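Local coordinates for probable outer membrane protein (Pseudomonas aeruginosa, PDB 3DWO) that probably carries hydrophobic compounds such as long-chain fatty acids across the outer membrane, as a beta-barrel channel of the FadL family, at residues Y63-N68 and S182-P187; Q175-Y180 and D417-G422. All coordinates share one frame; numbering follows the deposited sequence.

Contact 1 (Y63-N68 and S182-P187); sequences YDYQGN and SAANSP. With C8E ((hydroxyethyloxy)tri(ethyloxy)octane), chain C.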
loop_
_atom_site.group_PDB
_atom_site.type_symbol
_atom_site.label_atom_id
_atom_site.label_comp_id
_atom_site.label_asym_id
_atom_site.label_seq_id
_atom_site.Cartn_x
_atom_site.Cartn_y
_atom_site.Cartn_z
ATOM N N TYR A 63 23.954 5.110 -12.005
ATOM C CA TYR A 63 25.408 5.219 -11.923
ATOM C C TYR A 63 25.969 4.486 -10.717
ATOM O O TYR A 63 25.273 4.308 -9.723
ATOM C CB TYR A 63 25.826 6.689 -11.819
ATOM C CG TYR A 63 25.300 7.573 -12.928
ATOM C CD1 TYR A 63 24.018 8.129 -12.862
ATOM C CD2 TYR A 63 26.089 7.859 -14.042
ATOM C CE1 TYR A 63 23.535 8.958 -13.886
ATOM C CE2 TYR A 63 25.618 8.680 -15.069
ATOM C CZ TYR A 63 24.346 9.226 -14.984
ATOM O OH TYR A 63 23.899 10.037 -16.000
ATOM N N ASP A 64 27.230 4.062 -10.808
ATOM C CA ASP A 64 27.870 3.399 -9.686
ATOM C C ASP A 64 28.453 4.510 -8.820
ATOM O O ASP A 64 28.331 5.696 -9.151
ATOM C CB ASP A 64 28.971 2.424 -10.138
ATOM C CG ASP A 64 30.078 3.095 -10.943
ATOM O OD1 ASP A 64 30.333 4.311 -10.775
ATOM O OD2 ASP A 64 30.716 2.383 -11.743
ATOM N N TYR A 65 29.090 4.136 -7.720
ATOM C CA TYR A 65 29.647 5.123 -6.799
ATOM C C TYR A 65 30.733 6.017 -7.398
ATOM O O TYR A 65 31.060 7.055 -6.827
ATOM C CB TYR A 65 30.179 4.418 -5.541
ATOM C CG TYR A 65 31.553 3.791 -5.691
ATOM C CD1 TYR A 65 32.708 4.499 -5.346
ATOM C CD2 TYR A 65 31.699 2.495 -6.173
ATOM C CE1 TYR A 65 33.969 3.927 -5.479
ATOM C CE2 TYR A 65 32.953 1.915 -6.311
ATOM C CZ TYR A 65 34.084 2.633 -5.964
ATOM O OH TYR A 65 35.328 2.049 -6.097
ATOM N N GLN A 66 31.294 5.623 -8.538
ATOM C CA GLN A 66 32.340 6.428 -9.171
ATOM C C GLN A 66 31.819 7.317 -10.292
ATOM O O GLN A 66 32.603 7.968 -10.976
ATOM C CB GLN A 66 33.449 5.533 -9.725
ATOM C CG GLN A 66 34.217 4.780 -8.661
ATOM C CD GLN A 66 35.346 3.942 -9.230
ATOM O OE1 GLN A 66 35.120 2.983 -9.963
ATOM N NE2 GLN A 66 36.572 4.306 -8.891
ATOM N N GLY A 67 30.503 7.342 -10.481
ATOM C CA GLY A 67 29.927 8.164 -11.531
ATOM C C GLY A 67 29.854 7.471 -12.885
ATOM O O GLY A 67 29.450 8.078 -13.878
ATOM N N ASN A 68 30.241 6.200 -12.941
ATOM C CA ASN A 68 30.189 5.474 -14.199
ATOM C C ASN A 68 28.792 4.936 -14.458
ATOM O O ASN A 68 28.067 4.583 -13.530
ATOM C CB ASN A 68 31.159 4.284 -14.195
ATOM C CG ASN A 68 32.604 4.701 -13.981
ATOM O OD1 ASN A 68 33.095 5.633 -14.618
ATOM N ND2 ASN A 68 33.294 4.001 -13.086
ATOM N N SER A 182 30.520 -1.301 -1.544
ATOM C CA SER A 182 30.258 -0.904 -0.164
ATOM C C SER A 182 31.562 -0.659 0.588
ATOM O O SER A 182 31.671 0.301 1.359
ATOM C CB SER A 182 29.453 -1.983 0.551
ATOM O OG SER A 182 28.172 -2.096 -0.033
ATOM N N ALA A 183 32.546 -1.527 0.360
ATOM C CA ALA A 183 33.858 -1.410 1.006
ATOM C C ALA A 183 34.556 -0.107 0.616
ATOM O O ALA A 183 35.081 0.606 1.470
ATOM C CB ALA A 183 34.748 -2.605 0.624
ATOM N N ALA A 184 34.564 0.183 -0.681
ATOM C CA ALA A 184 35.197 1.389 -1.207
ATOM C C ALA A 184 34.721 2.660 -0.503
ATOM O O ALA A 184 35.487 3.612 -0.364
ATOM C CB ALA A 184 34.933 1.494 -2.704
ATOM N N ASN A 185 33.460 2.669 -0.066
ATOM C CA ASN A 185 32.859 3.821 0.617
ATOM C C ASN A 185 32.850 3.688 2.140
ATOM O O ASN A 185 32.388 4.589 2.838
ATOM C CB ASN A 185 31.406 4.003 0.152
ATOM C CG ASN A 185 31.298 4.476 -1.287
ATOM O OD1 ASN A 185 31.614 5.620 -1.594
ATOM N ND2 ASN A 185 30.862 3.592 -2.174
ATOM N N SER A 186 33.358 2.573 2.654
ATOM C CA SER A 186 33.336 2.315 4.092
ATOM C C SER A 186 34.338 3.087 4.945
ATOM O O SER A 186 35.370 3.537 4.463
ATOM C CB SER A 186 33.556 0.828 4.344
ATOM O OG SER A 186 34.905 0.478 4.045
ATOM N N PRO A 187 34.048 3.226 6.245
ATOM C CA PRO A 187 34.972 3.946 7.128
ATOM C C PRO A 187 36.146 3.067 7.564
ATOM O O PRO A 187 37.098 3.559 8.160
ATOM C CB PRO A 187 34.083 4.348 8.296
ATOM C CG PRO A 187 33.124 3.212 8.383
ATOM C CD PRO A 187 32.759 2.992 6.920
HETATM C C1 C8E C . 22.454 -4.569 3.643
HETATM C C2 C8E C . 23.747 -4.037 4.040
HETATM C C3 C8E C . 24.879 -4.666 3.374
HETATM C C4 C8E C . 26.085 -4.133 3.985
HETATM C C5 C8E C . 27.245 -4.580 3.185
HETATM C C6 C8E C . 28.453 -3.975 3.684
HETATM C C7 C8E C . 29.449 -4.738 2.947
HETATM C C8 C8E C . 30.772 -4.289 3.396
HETATM O O9 C8E C . 32.044 -4.689 2.924
HETATM C C10 C8E C . 32.429 -6.046 3.006
HETATM C C11 C8E C . 33.816 -6.082 2.456
HETATM O O12 C8E C . 33.896 -6.845 1.246
HETATM C C13 C8E C . 35.167 -6.719 0.563
HETATM C C14 C8E C . 35.598 -7.452 -0.742
HETATM O O15 C8E C . 34.861 -8.264 -1.709
HETATM C C16 C8E C . 34.892 -9.651 -1.331
HETATM C C17 C8E C . 36.070 -10.458 -1.902
HETATM O O18 C8E C . 36.630 -11.611 -1.236
HETATM C C19 C8E C . 37.714 -11.262 -0.335
HETATM C C20 C8E C . 38.235 -12.207 0.808
HETATM O O21 C8E C . 38.971 -11.623 1.888
#
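Tyr65 reaches across to Ala184 and Asn185 from a tight turn that Asp64 organises. Asp64 OD1 accepts Gln66 N at 2.8 Å, and Asn68 N lies 2.9 Å from Asp64 OD1; the two donors come from opposite faces of the carboxylate plane, so a single oxygen holds Gln66 within the type I turn from Asp64 to Gly67 and Asn68 just after it. At the second position of the turn stands Tyr65, with CG lodged between the backbone N and the carbonyl carbon (chi1 81°), which turns the ring to the last part of helix 179-184. The amide of Asn185 lies against the root of this side chain, ND2 3.5 Å from Tyr65 CB, its plane nearly perpendicular to the ring (84°). Farther out the Ala184 methyl meets the phenol end, CB 3.6 Å from Tyr65 CZ. No hydrogen bond joins the segments here: Tyr65 OH bonds to the carbonyl of Phe194, and Asn185 ND2 to that of Ala181. Gln66 folds its CG back over one face of the Tyr65 ring, 3.3 Å above the plane near the rim. Gly67, with positive phi, completes the turn. Following Asn185, Ser186 OG and N both bond to Ala183 O, OG at 2.6 Å in the carbonyl plane. An Asx turn overlapping a type I beta turn thus sets an aromatic side chain against a short helix, joining two inter-strand loops at one end of the FadL-type barrel.

Contact 2 (Q175-Y180 and D417-G422); sequences QNLDLY and DRLGGG. With C8E ((hydroxyethyloxy)tri(ethyloxy)octane), chain C; C8E ((hydroxyethyloxy)tri(ethyloxy)octane), chain D.
Gln175 swings its CG opposite the backbone N (chi1 171°) and continues extended, which brings its amide end to the Leu419 side chain, the two side chains crossing at about a right angle; Leu177 and Leu419 both place CG opposite their carbonyl carbons (chi1 -57° and -72°), bringing their branches together. The resulting contact is loose and mainly apolar: Leu177 CD2 lies 4.3 Å from Leu419 CD2, and Gln175 NE2 comes within 4.2 Å of Leu419 CD1. The hydrogen bonds of the Gln175 amide go to other partners. OE1 accepts the terminal hydroxyl O21 of the chain D detergent at 2.9 Å as well as Arg372, while NE2 is bonded to the carbonyl of Asp134. A water lies between the backbones, 3.0 Å from Asn176 O and 2.7 Å from Leu419 O, linking segments that share no direct hydrogen bond. Gly420 turns with positive phi, its N bonded to Asp417 O. Asp178 is the N-cap of helix 179-184, its OD1 taking Ala181 N. The chain C detergent runs along the two segments. Its alkyl end touches both leucines, with C3 4.0 Å from Leu177 CD1, and its C7 packs on Leu179 CD2; the ether part continues over Tyr180, where O15 sits 3.2 Å above the centre of one ring face. Val327 and Ile329 of strand 324-330 also pack on Leu419. Apolar branches along the alkyl chain and an aromatic face under the ether part make an amphiphile-binding groove, consistent with the capture of hydrophobic substrates by FadL-family channels.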
loop_
_atom_site.group_PDB
_atom_site.type_symbol
_atom_site.label_atom_id
_atom_site.label_comp_id
_atom_site.label_asym_id
_atom_site.label_seq_id
_atom_site.Cartn_x
_atom_site.Cartn_y
_atom_site.Cartn_z
ATOM N N GLN A 175 17.104 -7.065 -3.273
ATOM C CA GLN A 175 17.883 -5.959 -3.797
ATOM C C GLN A 175 19.301 -6.476 -3.968
ATOM O O GLN A 175 19.748 -7.333 -3.205
ATOM C CB GLN A 175 17.827 -4.809 -2.777
ATOM C CG GLN A 175 18.746 -3.628 -3.006
ATOM C CD GLN A 175 18.512 -2.540 -1.969
ATOM O OE1 GLN A 175 17.791 -2.752 -0.994
ATOM N NE2 GLN A 175 19.119 -1.377 -2.167
ATOM N N ASN A 176 19.995 -5.983 -4.986
ATOM C CA ASN A 176 21.360 -6.413 -5.222
ATOM C C ASN A 176 22.306 -5.703 -4.270
ATOM O O ASN A 176 22.116 -4.520 -3.969
ATOM C CB ASN A 176 21.791 -6.090 -6.646
ATOM C CG ASN A 176 23.221 -6.516 -6.922
ATOM O OD1 ASN A 176 23.534 -7.707 -6.896
ATOM N ND2 ASN A 176 24.099 -5.543 -7.178
ATOM N N LEU A 177 23.316 -6.428 -3.797
ATOM C CA LEU A 177 24.325 -5.859 -2.918
ATOM C C LEU A 177 25.657 -6.047 -3.624
ATOM O O LEU A 177 25.941 -7.115 -4.172
ATOM C CB LEU A 177 24.396 -6.581 -1.571
ATOM C CG LEU A 177 23.180 -6.716 -0.660
ATOM C CD1 LEU A 177 23.665 -7.290 0.675
ATOM C CD2 LEU A 177 22.490 -5.366 -0.442
ATOM N N ASP A 178 26.473 -5.002 -3.595
ATOM C CA ASP A 178 27.792 -5.002 -4.215
ATOM C C ASP A 178 28.816 -4.755 -3.088
ATOM O O ASP A 178 29.154 -3.602 -2.795
ATOM C CB ASP A 178 27.838 -3.864 -5.241
ATOM C CG ASP A 178 29.116 -3.832 -6.021
ATOM O OD1 ASP A 178 30.118 -4.404 -5.551
ATOM O OD2 ASP A 178 29.118 -3.214 -7.107
ATOM N N LEU A 179 29.298 -5.828 -2.459
ATOM C CA LEU A 179 30.258 -5.705 -1.351
ATOM C C LEU A 179 31.509 -4.863 -1.629
ATOM O O LEU A 179 31.959 -4.121 -0.755
ATOM C CB LEU A 179 30.703 -7.085 -0.850
ATOM C CG LEU A 179 29.688 -8.074 -0.273
ATOM C CD1 LEU A 179 30.410 -8.977 0.717
ATOM C CD2 LEU A 179 28.557 -7.357 0.428
ATOM N N TYR A 180 32.091 -4.998 -2.814
ATOM C CA TYR A 180 33.276 -4.210 -3.139
ATOM C C TYR A 180 32.939 -2.719 -3.167
ATOM O O TYR A 180 33.720 -1.889 -2.692
ATOM C CB TYR A 180 33.853 -4.624 -4.492
ATOM C CG TYR A 180 34.895 -5.713 -4.413
ATOM C CD1 TYR A 180 36.033 -5.559 -3.619
ATOM C CD2 TYR A 180 34.747 -6.894 -5.132
ATOM C CE1 TYR A 180 37.000 -6.558 -3.544
ATOM C CE2 TYR A 180 35.707 -7.901 -5.063
ATOM C CZ TYR A 180 36.826 -7.726 -4.267
ATOM O OH TYR A 180 37.761 -8.726 -4.184
ATOM N N ASP A 417 26.541 4.748 1.844
ATOM C CA ASP A 417 27.803 4.021 1.705
ATOM C C ASP A 417 27.702 2.487 1.712
ATOM O O ASP A 417 28.148 1.837 0.767
ATOM C CB ASP A 417 28.792 4.445 2.796
ATOM C CG ASP A 417 29.179 5.919 2.706
ATOM O OD1 ASP A 417 29.139 6.489 1.594
ATOM O OD2 ASP A 417 29.544 6.506 3.751
ATOM N N ARG A 418 27.126 1.904 2.762
ATOM C CA ARG A 418 27.048 0.447 2.832
ATOM C C ARG A 418 26.198 -0.217 1.751
ATOM O O ARG A 418 26.244 -1.437 1.587
ATOM C CB ARG A 418 26.605 -0.014 4.230
ATOM C CG ARG A 418 25.173 0.277 4.621
ATOM C CD ARG A 418 24.908 -0.254 6.035
ATOM N NE ARG A 418 25.718 0.432 7.039
ATOM C CZ ARG A 418 25.810 0.061 8.316
ATOM N NH1 ARG A 418 25.146 -0.997 8.765
ATOM N NH2 ARG A 418 26.579 0.745 9.149
ATOM N N LEU A 419 25.437 0.578 1.003
ATOM C CA LEU A 419 24.617 0.031 -0.079
ATOM C C LEU A 419 25.246 0.232 -1.459
ATOM O O LEU A 419 24.595 0.034 -2.487
ATOM C CB LEU A 419 23.210 0.635 -0.058
ATOM C CG LEU A 419 22.315 0.164 1.094
ATOM C CD1 LEU A 419 20.935 0.785 0.937
ATOM C CD2 LEU A 419 22.214 -1.375 1.095
ATOM N N GLY A 420 26.513 0.631 -1.484
ATOM C CA GLY A 420 27.197 0.811 -2.753
ATOM C C GLY A 420 27.438 2.219 -3.276
ATOM O O GLY A 420 28.196 2.389 -4.231
ATOM N N GLY A 421 26.788 3.220 -2.684
ATOM C CA GLY A 421 26.985 4.601 -3.111
ATOM C C GLY A 421 26.523 4.997 -4.509
ATOM O O GLY A 421 26.915 6.054 -5.014
ATOM N N GLY A 422 25.691 4.178 -5.145
ATOM C CA GLY A 422 25.221 4.517 -6.484
ATOM C C GLY A 422 24.076 5.518 -6.476
ATOM O O GLY A 422 23.654 5.980 -5.417
HETATM C C1 C8E C . 22.454 -4.569 3.643
HETATM C C2 C8E C . 23.747 -4.037 4.040
HETATM C C3 C8E C . 24.879 -4.666 3.374
HETATM C C4 C8E C . 26.085 -4.133 3.985
HETATM C C5 C8E C . 27.245 -4.580 3.185
HETATM C C6 C8E C . 28.453 -3.975 3.684
HETATM C C7 C8E C . 29.449 -4.738 2.947
HETATM C C8 C8E C . 30.772 -4.289 3.396
HETATM O O9 C8E C . 32.044 -4.689 2.924
HETATM C C10 C8E C . 32.429 -6.046 3.006
HETATM C C11 C8E C . 33.816 -6.082 2.456
HETATM O O12 C8E C . 33.896 -6.845 1.246
HETATM C C13 C8E C . 35.167 -6.719 0.563
HETATM C C14 C8E C . 35.598 -7.452 -0.742
HETATM O O15 C8E C . 34.861 -8.264 -1.709
HETATM C C16 C8E C . 34.892 -9.651 -1.331
HETATM C C17 C8E C . 36.070 -10.458 -1.902
HETATM O O18 C8E C . 36.630 -11.611 -1.236
HETATM C C19 C8E C . 37.714 -11.262 -0.335
HETATM C C20 C8E C . 38.235 -12.207 0.808
HETATM O O21 C8E C . 38.971 -11.623 1.888
HETATM C C1 C8E D . 9.217 5.294 -1.724
HETATM C C2 C8E D . 9.611 3.920 -1.434
HETATM C C3 C8E D . 9.219 3.420 -0.123
HETATM C C4 C8E D . 9.609 2.023 -0.065
HETATM C C5 C8E D . 8.817 1.347 0.993
HETATM C C6 C8E D . 8.824 -0.089 0.784
HETATM C C7 C8E D . 8.510 -0.540 2.129
HETATM C C8 C8E D . 7.589 -1.699 2.052
HETATM O O9 C8E D . 7.730 -2.947 2.716
HETATM C C10 C8E D . 8.874 -3.736 2.453
HETATM C C11 C8E D . 8.726 -4.960 3.302
HETATM O O12 C8E D . 9.452 -4.813 4.535
HETATM C C13 C8E D . 10.605 -5.693 4.705
HETATM C C14 C8E D . 12.048 -5.439 4.164
HETATM O O15 C8E D . 13.351 -5.474 4.822
HETATM C C16 C8E D . 13.726 -4.186 5.352
HETATM C C17 C8E D . 14.526 -3.297 4.381
HETATM O O18 C8E D . 15.177 -3.801 3.196
HETATM C C19 C8E D . 16.549 -4.220 3.425
HETATM C C20 C8E D . 17.771 -3.641 2.620
HETATM O O21 C8E D . 18.231 -4.338 1.452
HETATM O O HOH W 1 22.959 -2.141 -2.391
#

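Both contacts use helix 179-184: contact 2 takes the strand leading into it and its first turn, contact 1 its last part. Contact 1 lies at the surface, where a phenol ring meets a methyl and an amide; contact 2 is buried, with leucine branches, a bridging water and bound detergent. Their centres are about 8 Å apart, and they touch directly: Ser182 OG makes a probable hydrogen bond to Arg418 O at 2.6 Å, and Tyr65 CB packs 3.1 Å from Gly420 O. The chain C detergent ties them further, passing Ser182 of one and Leu177, Leu179 and Tyr180 of the other. Three inter-strand loops therefore converge around one short helix.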